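Ethanolamine kinase Pv091845 (Plasmodium vivax, PDB 2QG7) probably phosphorylates ethanolamine, the first of three steps that lead to phosphatidylethanolamine in this malaria parasite. Local coordinates at residues S158-L161 against Y162-I166; K213-E216 against N217-K220; W237-I240 against W241-H245; Y362-A365 against N366-E370; R408-Q411 against P412-C416. All coordinates share one frame; numbering follows the deposited sequence.

Contact 1 of 5, residues S158-L161 against Y162-I166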
# COMPACT_ATOMS: atom_id res chain seq x y z
N SER D 158 22.42 -26.02 2.02
CA SER D 158 21.39 -27.07 2.12
C SER D 158 21.85 -28.34 2.81
O SER D 158 21.12 -28.91 3.61
CB SER D 158 20.93 -27.46 0.71
OG SER D 158 20.05 -26.45 0.23
N CYS D 159 23.07 -28.78 2.49
CA CYS D 159 23.60 -30.00 3.09
C CYS D 159 24.08 -29.76 4.52
O CYS D 159 23.83 -30.60 5.38
CB CYS D 159 24.68 -30.67 2.22
SG CYS D 159 26.31 -29.82 2.25
N ILE D 160 24.74 -28.61 4.76
CA ILE D 160 25.01 -28.18 6.14
C ILE D 160 23.74 -28.23 7.02
O ILE D 160 23.75 -28.79 8.11
CB ILE D 160 25.66 -26.75 6.18
CG1 ILE D 160 27.00 -26.71 5.42
CG2 ILE D 160 25.87 -26.30 7.62
CD1 ILE D 160 27.50 -25.28 5.03
N LEU D 161 22.64 -27.68 6.53
CA LEU D 161 21.40 -27.61 7.29
C LEU D 161 20.76 -28.98 7.55
O LEU D 161 20.18 -29.20 8.60
CB LEU D 161 20.39 -26.70 6.57
CG LEU D 161 20.74 -25.23 6.28
CD1 LEU D 161 19.96 -24.74 5.07
CD2 LEU D 161 20.53 -24.36 7.49
N TYR D 162 20.84 -29.85 6.56
CA TYR D 162 20.35 -31.22 6.65
C TYR D 162 21.18 -32.07 7.65
O TYR D 162 20.64 -32.83 8.48
CB TYR D 162 20.37 -31.86 5.25
CG TYR D 162 20.11 -33.35 5.30
CD1 TYR D 162 18.84 -33.83 5.61
CD2 TYR D 162 21.16 -34.28 5.09
CE1 TYR D 162 18.59 -35.19 5.70
CE2 TYR D 162 20.91 -35.65 5.17
CZ TYR D 162 19.62 -36.08 5.47
OH TYR D 162 19.32 -37.42 5.54
N ASN D 163 22.50 -31.92 7.58
CA ASN D 163 23.41 -32.58 8.51
C ASN D 163 23.27 -32.06 9.93
O ASN D 163 23.55 -32.80 10.89
CB ASN D 163 24.85 -32.42 8.01
CG ASN D 163 25.10 -33.16 6.69
OD1 ASN D 163 24.49 -34.22 6.43
ND2 ASN D 163 25.99 -32.62 5.86
N LYS D 164 22.84 -30.80 10.07
CA LYS D 164 22.59 -30.18 11.37
C LYS D 164 21.13 -30.29 11.78
O LYS D 164 20.72 -29.78 12.83
CB LYS D 164 23.06 -28.73 11.36
CG LYS D 164 24.54 -28.54 11.06
CD LYS D 164 25.42 -29.08 12.19
CE LYS D 164 26.90 -29.28 11.70
NZ LYS D 164 27.78 -29.67 12.89
N ASN D 165 20.34 -30.97 10.94
CA ASN D 165 18.95 -31.30 11.24
C ASN D 165 17.97 -30.15 11.30
O ASN D 165 17.14 -30.11 12.19
CB ASN D 165 18.87 -32.14 12.52
CG ASN D 165 19.62 -33.46 12.38
OD1 ASN D 165 20.82 -33.49 12.07
ND2 ASN D 165 18.91 -34.57 12.56
N ILE D 166 18.04 -29.22 10.35
CA ILE D 166 17.05 -28.12 10.29
C ILE D 166 16.39 -28.00 8.91
O ILE D 166 15.27 -27.49 8.79
CB ILE D 166 17.63 -26.77 10.74
CG1 ILE D 166 18.99 -26.54 10.07
CG2 ILE D 166 17.73 -26.69 12.31
CD1 ILE D 166 19.66 -25.27 10.58
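Leu161 lays its CD2 methyl against the ethyl arm of Ile166, with CD2 only 3.3 Å from CD1 of Ile166, a tight pairing in which the two side chains cross obliquely. This is the hydrophobic half of a Schellman motif, the C-terminal cap of helix 151-163. The helix connects two strands of the five-stranded antiparallel sheet, the place held by helix C in the related protein-kinase fold. Asn165 turns the chain with a positive phi of 69°, so Ile166 folds back over the last turn. Its N-H then reaches the carbonyl of Leu161 in a nearly straight bond, Ile166 N to Leu161 O at 2.8 Å. The companion bond, from Asn165 N to Tyr162 O, is weak. One pair of residues, Leu161 and Ile166, thus carries both the reverse backbone bond and the apolar contact. Ile166 places CG1 between its backbone N and carbonyl carbon (chi1 46°), which brings CG1 to 3.3 Å from Leu161 O as well as beside the leucine methyl. Leu209 of helix 196-210 lies against both residues, so this pair packs against the next helix.

One turn earlier the helix keeps its usual bonds, Tyr162 N to Ser158 O and Asn163 N to Cys159 O; the buried Ser158 hydroxyl turns back to Glu154 O. Asn163 ND2 also comes near Cys159 O, but at a poor angle for bonding. Lys164 brings its second methylene in against the chain: CG sits 3.1 Å from Ile160 O and 4.3 Å from Ile160 CG2.

Contact 2 of 5, residues K213-E216 against N217-K220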
# COMPACT_ATOMS: atom_id res chain seq x y z
N LYS D 213 28.11 -23.86 13.77
CA LYS D 213 29.46 -23.31 13.66
C LYS D 213 29.89 -23.15 12.22
O LYS D 213 29.63 -24.03 11.36
CB LYS D 213 30.46 -24.17 14.44
CG LYS D 213 30.33 -24.04 15.96
CD LYS D 213 31.33 -24.94 16.68
CE LYS D 213 30.92 -25.14 18.16
NZ LYS D 213 32.02 -25.91 18.84
N LEU D 214 30.56 -22.02 11.97
CA LEU D 214 31.03 -21.70 10.62
C LEU D 214 32.54 -21.64 10.60
O LEU D 214 33.15 -20.66 11.06
CB LEU D 214 30.42 -20.38 10.10
CG LEU D 214 28.88 -20.32 9.91
CD1 LEU D 214 28.45 -18.91 9.42
CD2 LEU D 214 28.40 -21.40 8.92
N ASN D 215 33.13 -22.72 10.08
CA ASN D 215 34.58 -22.87 10.07
C ASN D 215 35.18 -22.33 8.78
O ASN D 215 34.44 -22.01 7.85
CB ASN D 215 34.98 -24.34 10.29
CG ASN D 215 34.12 -25.29 9.49
OD1 ASN D 215 34.52 -25.75 8.40
ND2 ASN D 215 32.92 -25.60 10.03
N GLU D 216 36.51 -22.27 8.73
CA GLU D 216 37.26 -21.58 7.68
C GLU D 216 37.10 -22.15 6.29
O GLU D 216 37.23 -21.42 5.30
CB GLU D 216 38.76 -21.53 8.03
CG GLU D 216 39.10 -20.68 9.27
CD GLU D 216 38.51 -19.26 9.21
OE1 GLU D 216 38.31 -18.69 8.05
OE2 GLU D 216 38.25 -18.71 10.34
N ASN D 217 36.83 -23.45 6.21
CA ASN D 217 36.80 -24.13 4.91
C ASN D 217 35.48 -23.98 4.17
O ASN D 217 35.46 -23.74 2.95
CB ASN D 217 37.17 -25.61 5.07
CG ASN D 217 38.63 -25.81 5.40
OD1 ASN D 217 39.47 -24.93 5.15
ND2 ASN D 217 38.95 -26.97 5.97
N LEU D 218 34.37 -24.12 4.91
CA LEU D 218 33.04 -23.89 4.33
C LEU D 218 32.78 -22.41 4.11
O LEU D 218 32.04 -22.04 3.20
CB LEU D 218 31.91 -24.54 5.16
CG LEU D 218 31.72 -24.25 6.65
CD1 LEU D 218 30.95 -22.94 6.88
CD2 LEU D 218 30.98 -25.45 7.24
N TYR D 219 33.40 -21.57 4.93
CA TYR D 219 33.28 -20.13 4.81
C TYR D 219 33.94 -19.66 3.53
O TYR D 219 33.45 -18.72 2.90
CB TYR D 219 33.90 -19.42 6.00
CG TYR D 219 33.02 -18.35 6.58
CD1 TYR D 219 32.62 -18.42 7.91
CD2 TYR D 219 32.57 -17.28 5.81
CE1 TYR D 219 31.81 -17.45 8.45
CE2 TYR D 219 31.76 -16.31 6.35
CZ TYR D 219 31.38 -16.41 7.67
OH TYR D 219 30.58 -15.46 8.23
N LYS D 220 35.05 -20.29 3.16
CA LYS D 220 35.77 -19.97 1.93
C LYS D 220 34.96 -20.42 0.70
O LYS D 220 34.92 -19.72 -0.32
CB LYS D 220 37.16 -20.63 1.94
CG LYS D 220 38.10 -20.24 0.77
CD LYS D 220 38.92 -18.96 1.05
CE LYS D 220 39.50 -18.34 -0.25
NZ LYS D 220 38.48 -17.54 -1.05
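Asn215 and Leu218 both set CG between their own backbone N and carbonyl carbon, with chi1 of 43° and 55°, and these two rotations bring the amide and the isobutyl group together at the start of helix 216-226. They meet at about a right angle. The amide of Asn215 lies against one methyl, ND2 standing 3.4 Å from Leu218 CD2, while its oxygen OD1 is 3.6 Å from Leu218 CG. Asn215 occupies the N-cap position, yet its side chain makes no capping bond and rests on the leucine instead. The first helical bond comes from its main chain: Tyr219 N donates to Asn215 O at 3.1 Å. Lys220 N follows with a longer bond to Glu216 O, the donor standing well above that carbonyl's plane.

Leu214, still in the extended approach to the helix, serves two partners with different parts of its side chain. Its CD2 touches Leu218 CD1 at 3.6 Å, the two leucines crossing nearly perpendicular. Its CB lies equally close to Tyr219 CE1, at 3.6 Å, approaching the ring obliquely. The tyrosine also meets backbone at its rim, where the carbonyl oxygen of Leu214 lies in the ring plane. Leucine, tyrosine and leucine therefore make a small apolar patch that covers the turn where loop becomes helix.

Beyond the patch, the Tyr219 hydroxyl is hydrogen-bonded to Pro233 O, in the connection to helix 236-251. Pro357 of strand 356-359 receives both Leu214 and Tyr219, so this first turn of helix 216-226, otherwise largely at the surface, is seated against the two-stranded sheet.

Contact 3 of 5, residues W237-I240 against W241-H245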
# COMPACT_ATOMS: atom_id res chain seq x y z
N TRP D 237 25.61 -7.00 3.34
CA TRP D 237 25.92 -5.73 2.69
C TRP D 237 26.34 -5.93 1.25
O TRP D 237 26.10 -5.08 0.42
CB TRP D 237 26.98 -4.98 3.48
CG TRP D 237 26.69 -5.03 4.91
CD1 TRP D 237 27.35 -5.76 5.84
CD2 TRP D 237 25.62 -4.36 5.59
NE1 TRP D 237 26.78 -5.58 7.08
CE2 TRP D 237 25.71 -4.73 6.95
CE3 TRP D 237 24.59 -3.49 5.19
CZ2 TRP D 237 24.83 -4.26 7.92
CZ3 TRP D 237 23.73 -3.01 6.14
CH2 TRP D 237 23.85 -3.40 7.49
N ASN D 238 26.98 -7.05 0.97
CA ASN D 238 27.25 -7.47 -0.39
C ASN D 238 25.96 -7.65 -1.18
O ASN D 238 25.93 -7.38 -2.37
CB ASN D 238 28.02 -8.80 -0.36
CG ASN D 238 28.44 -9.28 -1.75
OD1 ASN D 238 29.43 -8.79 -2.32
ND2 ASN D 238 27.68 -10.25 -2.30
N THR D 239 24.91 -8.14 -0.52
CA THR D 239 23.62 -8.44 -1.14
C THR D 239 22.82 -7.15 -1.35
O THR D 239 22.29 -6.93 -2.43
CB THR D 239 22.80 -9.45 -0.32
OG1 THR D 239 23.55 -10.65 -0.18
CG2 THR D 239 21.50 -9.81 -1.00
N ILE D 240 22.76 -6.31 -0.31
CA ILE D 240 22.10 -5.01 -0.40
C ILE D 240 22.71 -4.13 -1.50
O ILE D 240 21.98 -3.55 -2.29
CB ILE D 240 22.05 -4.26 0.96
CG1 ILE D 240 21.29 -5.07 1.99
CG2 ILE D 240 21.38 -2.89 0.80
CD1 ILE D 240 21.23 -4.41 3.34
N TRP D 241 24.03 -4.03 -1.53
CA TRP D 241 24.72 -3.29 -2.60
C TRP D 241 24.56 -3.92 -3.97
O TRP D 241 24.56 -3.21 -4.97
CB TRP D 241 26.22 -3.09 -2.30
CG TRP D 241 26.45 -2.06 -1.22
CD1 TRP D 241 26.93 -2.29 0.04
CD2 TRP D 241 26.20 -0.66 -1.30
NE1 TRP D 241 27.00 -1.12 0.75
CE2 TRP D 241 26.54 -0.10 -0.04
CE3 TRP D 241 25.70 0.19 -2.30
CZ2 TRP D 241 26.41 1.29 0.23
CZ3 TRP D 241 25.57 1.56 -2.02
CH2 TRP D 241 25.93 2.09 -0.77
N LYS D 242 24.40 -5.25 -4.02
CA LYS D 242 24.18 -5.91 -5.30
C LYS D 242 22.84 -5.46 -5.88
O LYS D 242 22.73 -5.17 -7.06
CB LYS D 242 24.20 -7.42 -5.09
CG LYS D 242 24.13 -8.32 -6.37
CD LYS D 242 23.36 -9.68 -5.96
CE LYS D 242 23.28 -10.65 -7.20
NZ LYS D 242 22.61 -11.98 -6.85
N TYR D 243 21.81 -5.41 -5.04
CA TYR D 243 20.49 -4.97 -5.47
C TYR D 243 20.52 -3.49 -5.93
O TYR D 243 19.92 -3.14 -6.94
CB TYR D 243 19.46 -5.15 -4.36
CG TYR D 243 19.17 -6.54 -3.87
CD1 TYR D 243 19.37 -7.67 -4.68
CD2 TYR D 243 18.68 -6.74 -2.59
CE1 TYR D 243 19.08 -8.98 -4.21
CE2 TYR D 243 18.38 -8.00 -2.11
CZ TYR D 243 18.57 -9.12 -2.92
OH TYR D 243 18.27 -10.38 -2.43
N PHE D 244 21.24 -2.65 -5.19
CA PHE D 244 21.36 -1.25 -5.47
C PHE D 244 21.96 -1.06 -6.84
O PHE D 244 21.39 -0.33 -7.67
CB PHE D 244 22.22 -0.57 -4.41
CG PHE D 244 22.42 0.91 -4.65
CD1 PHE D 244 21.50 1.84 -4.13
CD2 PHE D 244 23.51 1.37 -5.40
CE1 PHE D 244 21.69 3.21 -4.38
CE2 PHE D 244 23.69 2.73 -5.65
CZ PHE D 244 22.79 3.64 -5.15
N HIS D 245 23.09 -1.72 -7.10
CA HIS D 245 23.83 -1.59 -8.36
C HIS D 245 23.07 -2.14 -9.58
O HIS D 245 23.16 -1.58 -10.66
CB HIS D 245 25.25 -2.19 -8.27
CG HIS D 245 26.19 -1.43 -7.36
ND1 HIS D 245 26.57 -0.12 -7.59
CD2 HIS D 245 26.83 -1.81 -6.22
CE1 HIS D 245 27.38 0.28 -6.63
NE2 HIS D 245 27.54 -0.72 -5.78
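Four successive i to i+4 bonds, Trp241 to Trp237, Lys242 to Asn238 (weak), Tyr243 to Thr239 and Phe244 to Ile240, carry regular alpha-helix through this part of helix 236-251. The side chains use those same carbonyls. Trp237 O accepts from Trp241 N at 3.0 Å, and the pyrrole edge of Trp241 also swings in, with CD1 2.9 Å from Trp237 O, which lies at the ring edge, near its plane. Trp241 CG lies anti to its carbonyl carbon (chi1 -73°), which tips the indole back toward the preceding turn. On another face of the helix, Tyr243 runs alongside Thr239, both pointing the same way. Thr239 CG2 stands 3.6 Å from Tyr243 CZ, near the phenol end, while Thr239 O sits 3.4 Å above the ring plane, toward its rim. The threonine hydroxyl is taken up by Phe235 O, one turn back, leaving the methyl to face the tyrosine.

Polar ends are held from outside: Trp237 NE1 bonds Glu359, Trp241 NE1 bonds Glu280, and Lys242 NZ reaches Glu147 O. With its indoles on helix 269-284 and Tyr243 on helix 413-430, helix 236-251 is packed between two others in the mainly helical C-terminal lobe of the choline/ethanolamine kinase fold.

Contact 4 of 5, residues Y362-A365 against N366-E370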
# COMPACT_ATOMS: atom_id res chain seq x y z
N TYR D 362 20.04 -9.09 12.10
CA TYR D 362 19.26 -9.04 10.87
C TYR D 362 18.10 -10.07 10.77
O TYR D 362 16.97 -9.71 10.42
CB TYR D 362 20.16 -9.16 9.66
CG TYR D 362 19.38 -9.11 8.40
CD1 TYR D 362 19.01 -7.87 7.83
CD2 TYR D 362 18.98 -10.29 7.77
CE1 TYR D 362 18.27 -7.82 6.64
CE2 TYR D 362 18.21 -10.25 6.59
CZ TYR D 362 17.88 -9.01 6.03
OH TYR D 362 17.13 -9.00 4.87
N ASP D 363 18.40 -11.34 11.07
CA ASP D 363 17.43 -12.41 10.97
C ASP D 363 16.26 -12.27 11.94
O ASP D 363 15.15 -12.65 11.61
CB ASP D 363 18.11 -13.75 11.17
CG ASP D 363 17.56 -14.86 10.27
OD1 ASP D 363 16.82 -14.56 9.28
OD2 ASP D 363 17.88 -16.03 10.57
N ILE D 364 16.51 -11.72 13.10
CA ILE D 364 15.49 -11.50 14.11
C ILE D 364 14.60 -10.29 13.78
O ILE D 364 13.37 -10.38 13.88
CB ILE D 364 16.11 -11.36 15.55
CG1 ILE D 364 17.03 -12.57 15.84
CG2 ILE D 364 15.00 -11.18 16.65
CD1 ILE D 364 17.96 -12.40 17.07
N ALA D 365 15.21 -9.17 13.41
CA ALA D 365 14.48 -7.95 13.03
C ALA D 365 13.70 -8.13 11.72
O ALA D 365 12.59 -7.61 11.59
CB ALA D 365 15.45 -6.76 12.95
N ASN D 366 14.28 -8.86 10.76
CA ASN D 366 13.59 -9.24 9.54
C ASN D 366 12.37 -10.09 9.87
O ASN D 366 11.32 -9.86 9.30
CB ASN D 366 14.53 -9.92 8.59
CG ASN D 366 13.88 -10.29 7.24
OD1 ASN D 366 13.57 -9.41 6.43
ND2 ASN D 366 13.68 -11.59 7.02
N HIS D 367 12.47 -11.00 10.83
CA HIS D 367 11.37 -11.81 11.25
C HIS D 367 10.29 -10.98 11.92
O HIS D 367 9.09 -11.22 11.77
CB HIS D 367 11.85 -12.93 12.19
CG HIS D 367 10.73 -13.77 12.73
ND1 HIS D 367 9.88 -14.49 11.92
CD2 HIS D 367 10.31 -14.00 14.00
CE1 HIS D 367 8.99 -15.12 12.65
NE2 HIS D 367 9.21 -14.83 13.92
N PHE D 368 10.71 -9.99 12.69
CA PHE D 368 9.80 -9.11 13.37
C PHE D 368 9.05 -8.16 12.40
O PHE D 368 7.89 -7.83 12.64
CB PHE D 368 10.56 -8.30 14.40
CG PHE D 368 10.93 -9.09 15.64
CD1 PHE D 368 10.26 -10.29 15.95
CD2 PHE D 368 11.91 -8.64 16.51
CE1 PHE D 368 10.60 -11.02 17.09
CE2 PHE D 368 12.23 -9.34 17.68
CZ PHE D 368 11.58 -10.52 17.96
N ASN D 369 9.71 -7.77 11.32
CA ASN D 369 9.01 -7.07 10.26
C ASN D 369 7.88 -7.89 9.63
O ASN D 369 6.95 -7.33 9.10
CB ASN D 369 9.95 -6.53 9.18
CG ASN D 369 10.52 -5.19 9.54
OD1 ASN D 369 9.88 -4.39 10.21
ND2 ASN D 369 11.74 -4.92 9.07
N GLU D 370 8.00 -9.21 9.67
CA GLU D 370 7.09 -10.08 8.96
C GLU D 370 5.83 -10.35 9.75
O GLU D 370 5.00 -11.12 9.36
CB GLU D 370 7.81 -11.39 8.56
CG GLU D 370 8.97 -11.26 7.51
CD GLU D 370 8.49 -10.74 6.12
OE1 GLU D 370 9.33 -10.18 5.34
OE2 GLU D 370 7.28 -10.91 5.76
O HOH W 1 14.40 -13.24 8.78
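Tyr362 and Asn366 lie side by side one helical turn apart, pointing the same way, with the planes of the phenol ring and the amide nearly parallel, 8° apart. They belong to helix 360-369, which carries the end of the choline-kinase signature sequence. The Asn366 CB stands over one face of the tyrosine ring, 4.2 Å above it and toward the rim. Both residues put CG anti to the backbone N, Tyr362 at chi1 180° and Asn366 at -177°, which explains the shared heading. Their backbones are joined as well, Asn366 N to Tyr362 O at 2.8 Å. The amide oxygen OD1 is taken by Ser417 of helix 413-430.

A second pair repeats the alignment further round the helix. Ile364 and Phe368 run alongside each other, Ile364 CG2 touching the ring at CE2 (3.5 Å). Ile364 O sits over the same ring, 3.2 Å above its plane, while it also accepts from Phe368 N. Phe390 meets the phenylalanine edge to face.

Asp363 turns from this helix toward the segment that probably corresponds to the catalytic loop of protein kinases: OD2 accepts from His294 N and His210 NE2, OD1 from Cys295 N. An aspartate bonded to backbone N-H groups of that loop recalls the conserved helix F aspartate of protein kinases, and probably fixes the loop's shape here too. His367 ND1 bonds Leu297 O nearby. Asp363 and Asn366 are further tied through one water, which donates to Asp363 OD1 at 2.8 Å and accepts from Asn366 ND2 at 2.5 Å, a length shorter than usual and doubtful.

Contact 5 of 5, residues R408-Q411 against P412-C416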
# COMPACT_ATOMS: atom_id res chain seq x y z
N ARG D 408 18.46 -4.01 22.04
CA ARG D 408 19.17 -2.88 21.47
C ARG D 408 19.83 -3.19 20.13
O ARG D 408 19.89 -2.33 19.24
CB ARG D 408 20.26 -2.39 22.46
CG ARG D 408 19.75 -1.65 23.71
CD ARG D 408 19.86 -0.13 23.53
NE ARG D 408 21.26 0.32 23.42
CZ ARG D 408 21.64 1.61 23.45
NH1 ARG D 408 22.93 1.92 23.35
NH2 ARG D 408 20.73 2.59 23.59
N GLU D 409 20.40 -4.40 20.03
CA GLU D 409 21.21 -4.82 18.90
C GLU D 409 20.41 -4.95 17.61
O GLU D 409 20.93 -4.73 16.51
CB GLU D 409 21.86 -6.15 19.23
CG GLU D 409 23.03 -6.55 18.35
CD GLU D 409 23.51 -7.98 18.70
OE1 GLU D 409 24.03 -8.16 19.84
OE2 GLU D 409 23.40 -8.91 17.85
N ILE D 410 19.13 -5.34 17.74
CA ILE D 410 18.31 -5.70 16.56
C ILE D 410 17.65 -4.46 15.94
O ILE D 410 17.16 -4.50 14.81
CB ILE D 410 17.21 -6.77 16.86
CG1 ILE D 410 16.18 -6.26 17.87
CG2 ILE D 410 17.85 -8.07 17.33
CD1 ILE D 410 14.86 -7.02 17.85
N GLN D 411 17.71 -3.36 16.69
CA GLN D 411 16.87 -2.17 16.48
C GLN D 411 17.12 -1.43 15.13
O GLN D 411 16.19 -1.12 14.43
CB GLN D 411 16.97 -1.27 17.72
CG GLN D 411 15.69 -0.71 18.19
CD GLN D 411 14.70 -1.73 18.60
OE1 GLN D 411 13.49 -1.60 18.35
NE2 GLN D 411 15.18 -2.76 19.29
N PRO D 412 18.39 -1.20 14.76
CA PRO D 412 18.59 -0.62 13.42
C PRO D 412 18.46 -1.60 12.23
O PRO D 412 18.55 -1.17 11.07
CB PRO D 412 20.05 -0.15 13.48
CG PRO D 412 20.72 -1.07 14.49
CD PRO D 412 19.66 -1.40 15.50
N PHE D 413 18.33 -2.91 12.48
CA PHE D 413 18.23 -3.90 11.41
C PHE D 413 16.81 -3.96 10.84
O PHE D 413 16.59 -4.54 9.77
CB PHE D 413 18.69 -5.29 11.88
CG PHE D 413 20.16 -5.41 12.06
CD1 PHE D 413 20.77 -5.02 13.26
CD2 PHE D 413 20.96 -5.92 11.03
CE1 PHE D 413 22.11 -5.13 13.42
CE2 PHE D 413 22.35 -6.03 11.18
CZ PHE D 413 22.91 -5.62 12.36
N TYR D 414 15.86 -3.37 11.56
CA TYR D 414 14.52 -3.19 11.07
C TYR D 414 14.50 -2.44 9.72
O TYR D 414 13.92 -2.93 8.71
CB TYR D 414 13.74 -2.40 12.09
CG TYR D 414 13.06 -3.21 13.15
CD1 TYR D 414 11.81 -3.80 12.89
CD2 TYR D 414 13.62 -3.36 14.44
CE1 TYR D 414 11.15 -4.52 13.85
CE2 TYR D 414 12.95 -4.09 15.43
CZ TYR D 414 11.71 -4.65 15.12
OH TYR D 414 11.03 -5.37 16.05
N ILE D 415 15.16 -1.28 9.71
CA ILE D 415 15.36 -0.48 8.50
C ILE D 415 16.19 -1.17 7.44
O ILE D 415 15.97 -1.00 6.24
CB ILE D 415 16.01 0.89 8.80
CG1 ILE D 415 15.09 1.74 9.71
CG2 ILE D 415 16.24 1.67 7.48
CD1 ILE D 415 15.93 2.76 10.47
N CYS D 416 17.18 -1.91 7.89
CA CYS D 416 18.04 -2.70 7.01
C CYS D 416 17.23 -3.80 6.22
O CYS D 416 17.41 -4.03 5.03
CB CYS D 416 19.13 -3.35 7.88
SG CYS D 416 20.29 -4.26 6.93
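Phe413 and Tyr414 each present a ring edge to a carbonyl of the preceding turn. Ile410 O lies in the plane of the Phe413 ring, and Glu409 O is at the same ring's edge, 3.3 Å from Phe413 CD1. The Tyr414 edge takes Gln411 O, also in plane, 3.4 Å from CD2. As for faces, Lys457 makes a cation-pi contact with Tyr414. Gln411 runs beside Tyr414, pointing the same way, its amide turned 43° from the ring and OE1 3.9 Å from Tyr414 CE2.

Pro412 precedes the two rings in the chain; its CD packs 3.9 Å from Arg408 O, where an i+4 N-H would otherwise come. The one backbone bond across the joint is Phe413 N to Ile410 O at 3.1 Å, its donor well above the carbonyl plane. Phe413 CG is anti to the carbonyl carbon (chi1 -73°), which turns the ring edge back toward Glu409 O. Glu409 OE2 is hydrogen-bonded to Ser288 OG and forms a salt bridge with Arg360, and Tyr414 OH bonds Glu387.

The chemistry is that of a proline break between two helices: a single N-H bond, with aromatic C-H edges, weakly positive, meeting the carbonyls of Glu409 and Gln411.

How the contacts relate
The five contacts follow one another along the chain. Contacts 1 and 2 are neighbours, centres 14 Å apart, where the end of helix 151-163 meets the start of helix 216-226 through Ile160 CD1 and Leu218 CD2 (4.1 Å). Contacts 4 and 5 lie closest, centres 9 Å apart: helix 360-369 packs on the break between helices 400-410 and 413-430, with a probable hydrogen bond from Asn369 ND2 to Tyr414 O. Contact 3 joins this group through Cys416, whose SG touches Trp237 and Ile240. Contact 1 lies on the helix of the five-stranded sheet and contact 2 on the neighbouring helix; contacts 3 to 5 form a helical core, where contact 4 reaches the probable catalytic loop.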